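Local structure of protein yahD a copper inducible hydrolase (Lactococcus lactis subsp. lactis, 3OG9) at residues Lys103-Asn114 with Phe127-Leu138. The protein is a copper-inducible alpha/beta hydrolase-family protein, probably with hydrolase activity, that binds D-malate in its pocket. Sequence-based numbering, arbitrary orientation.
With MLT (D-malate), chain C.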
loop_
_atom_site.group_PDB
_atom_site.type_symbol
_atom_site.label_atom_id
_atom_site.label_comp_id
_atom_site.label_asym_id
_atom_site.label_seq_id
_atom_site.Cartn_x
_atom_site.Cartn_y
_atom_site.Cartn_z
ATOM N N LYS A 103 -8.732 5.915 -10.944
ATOM C CA LYS A 103 -7.443 6.356 -11.491
ATOM C C LYS A 103 -6.337 6.289 -10.435
ATOM O O LYS A 103 -5.163 6.501 -10.736
ATOM C CB LYS A 103 -7.521 7.800 -11.989
ATOM C CG LYS A 103 -8.480 8.040 -13.156
ATOM C CD LYS A 103 -8.410 9.516 -13.662
ATOM C CE LYS A 103 -7.060 9.860 -14.324
ATOM N NZ LYS A 103 -6.874 11.342 -14.632
ATOM N N MET A 104 -6.732 6.013 -9.196
ATOM C CA MET A 104 -5.843 6.087 -8.052
ATOM C C MET A 104 -4.648 5.119 -8.099
ATOM O O MET A 104 -4.764 3.932 -8.459
ATOM C CB MET A 104 -6.670 5.894 -6.777
ATOM C CG MET A 104 -6.099 6.525 -5.555
ATOM S SD MET A 104 -7.440 6.722 -4.312
ATOM C CE MET A 104 -8.008 8.406 -4.518
ATOM N N ILE A 105 -3.490 5.661 -7.729
ATOM C CA ILE A 105 -2.252 4.899 -7.624
ATOM C C ILE A 105 -1.938 4.853 -6.133
ATOM O O ILE A 105 -1.686 5.882 -5.532
ATOM C CB ILE A 105 -1.112 5.565 -8.361
ATOM C CG1 ILE A 105 -1.411 5.678 -9.866
ATOM C CG2 ILE A 105 0.228 4.784 -8.160
ATOM C CD1 ILE A 105 -0.458 6.715 -10.530
ATOM N N ALA A 106 -2.001 3.664 -5.545
ATOM C CA ALA A 106 -1.634 3.499 -4.136
ATOM C C ALA A 106 -0.153 3.352 -4.035
ATOM O O ALA A 106 0.456 2.581 -4.802
ATOM C CB ALA A 106 -2.318 2.266 -3.497
ATOM N N ILE A 107 0.423 4.112 -3.099
ATOM C CA ILE A 107 1.855 4.046 -2.776
ATOM C C ILE A 107 1.937 3.810 -1.278
ATOM O O ILE A 107 1.514 4.654 -0.487
ATOM C CB ILE A 107 2.608 5.355 -3.156
ATOM C CG1 ILE A 107 2.436 5.681 -4.664
ATOM C CG2 ILE A 107 4.116 5.203 -2.808
ATOM C CD1 ILE A 107 3.019 7.033 -5.090
ATOM N N GLY A 108 2.432 2.642 -0.884
ATOM C CA GLY A 108 2.481 2.290 0.527
ATOM C C GLY A 108 3.848 1.774 0.890
ATOM O O GLY A 108 4.615 1.283 0.030
ATOM N N TYR A 109 4.160 1.852 2.170
ATOM C CA TYR A 109 5.409 1.309 2.669
ATOM C C TYR A 109 5.066 0.415 3.869
ATOM O O TYR A 109 4.388 0.868 4.786
ATOM C CB TYR A 109 6.319 2.461 3.075
ATOM C CG TYR A 109 7.583 2.073 3.830
ATOM C CD1 TYR A 109 8.244 0.871 3.567
ATOM C CD2 TYR A 109 8.107 2.926 4.805
ATOM C CE1 TYR A 109 9.414 0.523 4.259
ATOM C CE2 TYR A 109 9.271 2.595 5.499
ATOM C CZ TYR A 109 9.902 1.390 5.233
ATOM O OH TYR A 109 11.049 1.072 5.929
ATOM N N SER A 110 5.512 -0.841 3.828
ATOM C CA SER A 110 5.342 -1.784 4.963
ATOM C C SER A 110 3.869 -1.926 5.394
ATOM O O SER A 110 3.023 -2.282 4.577
ATOM C CB SER A 110 6.253 -1.335 6.110
ATOM O OG SER A 110 6.499 -2.402 7.021
ATOM N N ASN A 111 3.526 -1.597 6.645
ATOM C CA ASN A 111 2.098 -1.655 7.065
ATOM C C ASN A 111 1.094 -1.073 6.039
ATOM O O ASN A 111 0.125 -1.751 5.646
ATOM C CB ASN A 111 1.934 -0.995 8.446
ATOM C CG ASN A 111 0.585 -1.275 9.094
ATOM O OD1 ASN A 111 -0.041 -0.372 9.638
ATOM N ND2 ASN A 111 0.164 -2.542 9.103
ATOM N N GLY A 112 1.316 0.168 5.588
ATOM C CA GLY A 112 0.409 0.770 4.567
ATOM C C GLY A 112 0.353 -0.014 3.241
ATOM O O GLY A 112 -0.706 -0.158 2.631
ATOM N N ALA A 113 1.499 -0.514 2.789
ATOM C CA ALA A 113 1.585 -1.290 1.549
ATOM C C ALA A 113 0.750 -2.583 1.679
ATOM O O ALA A 113 0.039 -2.986 0.752
ATOM C CB ALA A 113 3.051 -1.620 1.255
ATOM N N ASN A 114 0.829 -3.207 2.850
ATOM C CA ASN A 114 0.115 -4.450 3.152
ATOM C C ASN A 114 -1.381 -4.283 3.099
ATOM O O ASN A 114 -2.102 -5.155 2.570
ATOM C CB ASN A 114 0.560 -4.957 4.551
ATOM C CG ASN A 114 2.004 -5.377 4.553
ATOM O OD1 ASN A 114 2.557 -5.596 3.482
ATOM N ND2 ASN A 114 2.627 -5.513 5.741
ATOM N N PHE A 127 -8.167 0.309 -7.252
ATOM C CA PHE A 127 -6.982 1.102 -7.639
ATOM C C PHE A 127 -6.593 0.818 -9.097
ATOM O O PHE A 127 -6.728 -0.314 -9.588
ATOM C CB PHE A 127 -5.749 0.757 -6.785
ATOM C CG PHE A 127 -5.877 1.083 -5.315
ATOM C CD1 PHE A 127 -6.039 2.396 -4.886
ATOM C CD2 PHE A 127 -5.773 0.062 -4.368
ATOM C CE1 PHE A 127 -6.130 2.697 -3.512
ATOM C CE2 PHE A 127 -5.857 0.338 -3.013
ATOM C CZ PHE A 127 -6.042 1.657 -2.580
ATOM N N ASP A 128 -6.057 1.827 -9.764
ATOM C CA ASP A 128 -5.524 1.617 -11.105
ATOM C C ASP A 128 -4.179 0.872 -11.055
ATOM O O ASP A 128 -3.934 -0.054 -11.849
ATOM C CB ASP A 128 -5.372 2.946 -11.840
ATOM C CG ASP A 128 -4.872 2.749 -13.259
ATOM O OD1 ASP A 128 -5.534 1.990 -14.000
ATOM O OD2 ASP A 128 -3.816 3.318 -13.614
ATOM N N LYS A 129 -3.313 1.299 -10.123
ATOM C CA LYS A 129 -1.977 0.697 -9.925
ATOM C C LYS A 129 -1.628 0.701 -8.448
ATOM O O LYS A 129 -2.219 1.467 -7.677
ATOM C CB LYS A 129 -0.897 1.533 -10.596
ATOM C CG LYS A 129 -0.997 1.613 -12.063
ATOM C CD LYS A 129 0.116 2.413 -12.632
ATOM C CE LYS A 129 0.023 2.342 -14.119
ATOM N NZ LYS A 129 -1.219 2.985 -14.653
ATOM N N ILE A 130 -0.665 -0.151 -8.065
ATOM C CA ILE A 130 -0.121 -0.154 -6.701
ATOM C C ILE A 130 1.401 -0.185 -6.751
ATOM O O ILE A 130 1.993 -0.918 -7.530
ATOM C CB ILE A 130 -0.620 -1.395 -5.907
ATOM C CG1 ILE A 130 -2.133 -1.305 -5.680
ATOM C CG2 ILE A 130 0.101 -1.516 -4.516
ATOM C CD1 ILE A 130 -2.664 -2.349 -4.707
ATOM N N ILE A 131 2.023 0.642 -5.920
ATOM C CA ILE A 131 3.448 0.601 -5.676
ATOM C C ILE A 131 3.553 0.232 -4.206
ATOM O O ILE A 131 3.161 1.028 -3.327
ATOM C CB ILE A 131 4.086 1.989 -5.960
ATOM C CG1 ILE A 131 3.985 2.278 -7.466
ATOM C CG2 ILE A 131 5.591 2.042 -5.507
ATOM C CD1 ILE A 131 4.407 3.655 -7.926
ATOM N N ALA A 132 4.053 -0.979 -3.932
ATOM C CA ALA A 132 4.131 -1.486 -2.539
ATOM C C ALA A 132 5.582 -1.689 -2.155
ATOM O O ALA A 132 6.213 -2.599 -2.671
ATOM C CB ALA A 132 3.402 -2.820 -2.413
ATOM N N PHE A 133 6.116 -0.854 -1.271
ATOM C CA PHE A 133 7.484 -1.050 -0.776
ATOM C C PHE A 133 7.509 -1.938 0.442
ATOM O O PHE A 133 6.881 -1.622 1.464
ATOM C CB PHE A 133 8.157 0.278 -0.458
ATOM C CG PHE A 133 8.240 1.232 -1.639
ATOM C CD1 PHE A 133 9.081 0.965 -2.720
ATOM C CD2 PHE A 133 7.498 2.422 -1.651
ATOM C CE1 PHE A 133 9.160 1.872 -3.822
ATOM C CE2 PHE A 133 7.578 3.328 -2.748
ATOM C CZ PHE A 133 8.401 3.053 -3.818
ATOM N N HIS A 134 8.218 -3.056 0.321
ATOM C CA HIS A 134 8.371 -4.033 1.403
ATOM C C HIS A 134 7.048 -4.534 1.977
ATOM O O HIS A 134 6.856 -4.611 3.209
ATOM C CB HIS A 134 9.332 -3.485 2.474
ATOM C CG HIS A 134 10.655 -3.143 1.887
ATOM N ND1 HIS A 134 11.517 -4.114 1.429
ATOM C CD2 HIS A 134 11.208 -1.954 1.554
ATOM C CE1 HIS A 134 12.559 -3.535 0.856
ATOM N NE2 HIS A 134 12.399 -2.226 0.927
ATOM N N GLY A 135 6.163 -4.910 1.052
ATOM C CA GLY A 135 4.880 -5.486 1.385
ATOM C C GLY A 135 4.947 -7.005 1.568
ATOM O O GLY A 135 5.969 -7.677 1.264
ATOM N N MET A 136 3.824 -7.561 2.035
ATOM C CA MET A 136 3.721 -8.973 2.309
ATOM C C MET A 136 2.282 -9.413 2.259
ATOM O O MET A 136 1.379 -8.582 2.244
ATOM C CB MET A 136 4.286 -9.262 3.704
ATOM C CG MET A 136 3.431 -8.704 4.875
ATOM S SD MET A 136 4.388 -8.693 6.402
ATOM C CE MET A 136 4.861 -10.382 6.472
ATOM N N GLN A 137 2.070 -10.736 2.247
ATOM C CA GLN A 137 0.721 -11.279 2.396
ATOM C C GLN A 137 0.273 -11.228 3.880
ATOM O O GLN A 137 0.983 -11.723 4.749
ATOM C CB GLN A 137 0.695 -12.723 1.857
ATOM C CG GLN A 137 -0.681 -13.325 1.878
ATOM C CD GLN A 137 -0.684 -14.795 1.673
ATOM O OE1 GLN A 137 -0.156 -15.560 2.502
ATOM N NE2 GLN A 137 -1.293 -15.227 0.572
ATOM N N LEU A 138 -0.901 -10.659 4.157
ATOM C CA LEU A 138 -1.472 -10.625 5.512
ATOM C C LEU A 138 -2.337 -11.865 5.866
ATOM O O LEU A 138 -2.391 -12.279 7.024
ATOM C CB LEU A 138 -2.330 -9.359 5.658
ATOM C CG LEU A 138 -1.523 -8.068 5.548
ATOM C CD1 LEU A 138 -2.447 -6.924 5.795
ATOM C CD2 LEU A 138 -0.348 -8.089 6.570
HETATM C C1 MLT C . 2.247 -5.270 9.274
HETATM O O1 MLT C . 1.736 -5.119 10.417
HETATM O O2 MLT C . 1.666 -4.826 8.254
HETATM C C2 MLT C . 3.557 -6.010 9.119
HETATM O O3 MLT C . 4.026 -6.518 10.355
HETATM C C3 MLT C . 4.622 -5.139 8.452
HETATM C C4 MLT C . 5.062 -3.971 9.302
HETATM O O4 MLT C . 6.267 -3.643 9.243
HETATM O O5 MLT C . 4.293 -3.302 10.042
HETATM O O HOH W 1 -3.833 5.945 -12.975
HETATM O O HOH W 2 5.592 -5.728 5.342
HETATM O O HOH W 3 -1.239 -7.846 1.786
#
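The malate pocket of this alpha/beta hydrolase is lined in part by Asn114, in the first turn of helix 111-121, which meets Gly135 and Met136 beyond strand 129-133. The Asn114 amide works in two directions. Asn114 OD1 accepts a hydrogen bond from the backbone N-H of Met136, N to OD1 2.7 Å, the donor tilted 32° from the carbonyl plane, while Asn114 ND2 gives one hydrogen to malate O2 at 2.8 Å and the other to a water held by His134 O. With both ends of the amide engaged, its rotation is fixed. Met136 CG lies 3.4 Å from Asn114 ND2, and both methyls of Leu138 pack on Asn114 CB. Asn111 ND2 supplies a second bond to malate O2.

Strands 105-109 and 129-133 are neighbours in the central sheet, joined by helix 111-121 in a beta-alpha-beta crossover; they run nearly parallel. The run of backbone bonds continues one residue past strand 105-109, where Ser110 N meets Phe133 O at 2.8 Å, almost straight (176°), at the tight turn into the helix. This turn has the GxSxG pattern of a nucleophile elbow, consistent with Ser110, hydrogen-bonded to His191, being the nucleophile. Phe133 O also meets the edge of the Tyr109 ring, in its plane. At the strands' start, Ala106 CB sits over the centre of the Phe127 ring, a CH-pi contact 3.8 Å from the centroid; Phe127 CG, anti to its carbonyl carbon (chi1 -64°), brings the ring beneath that methyl.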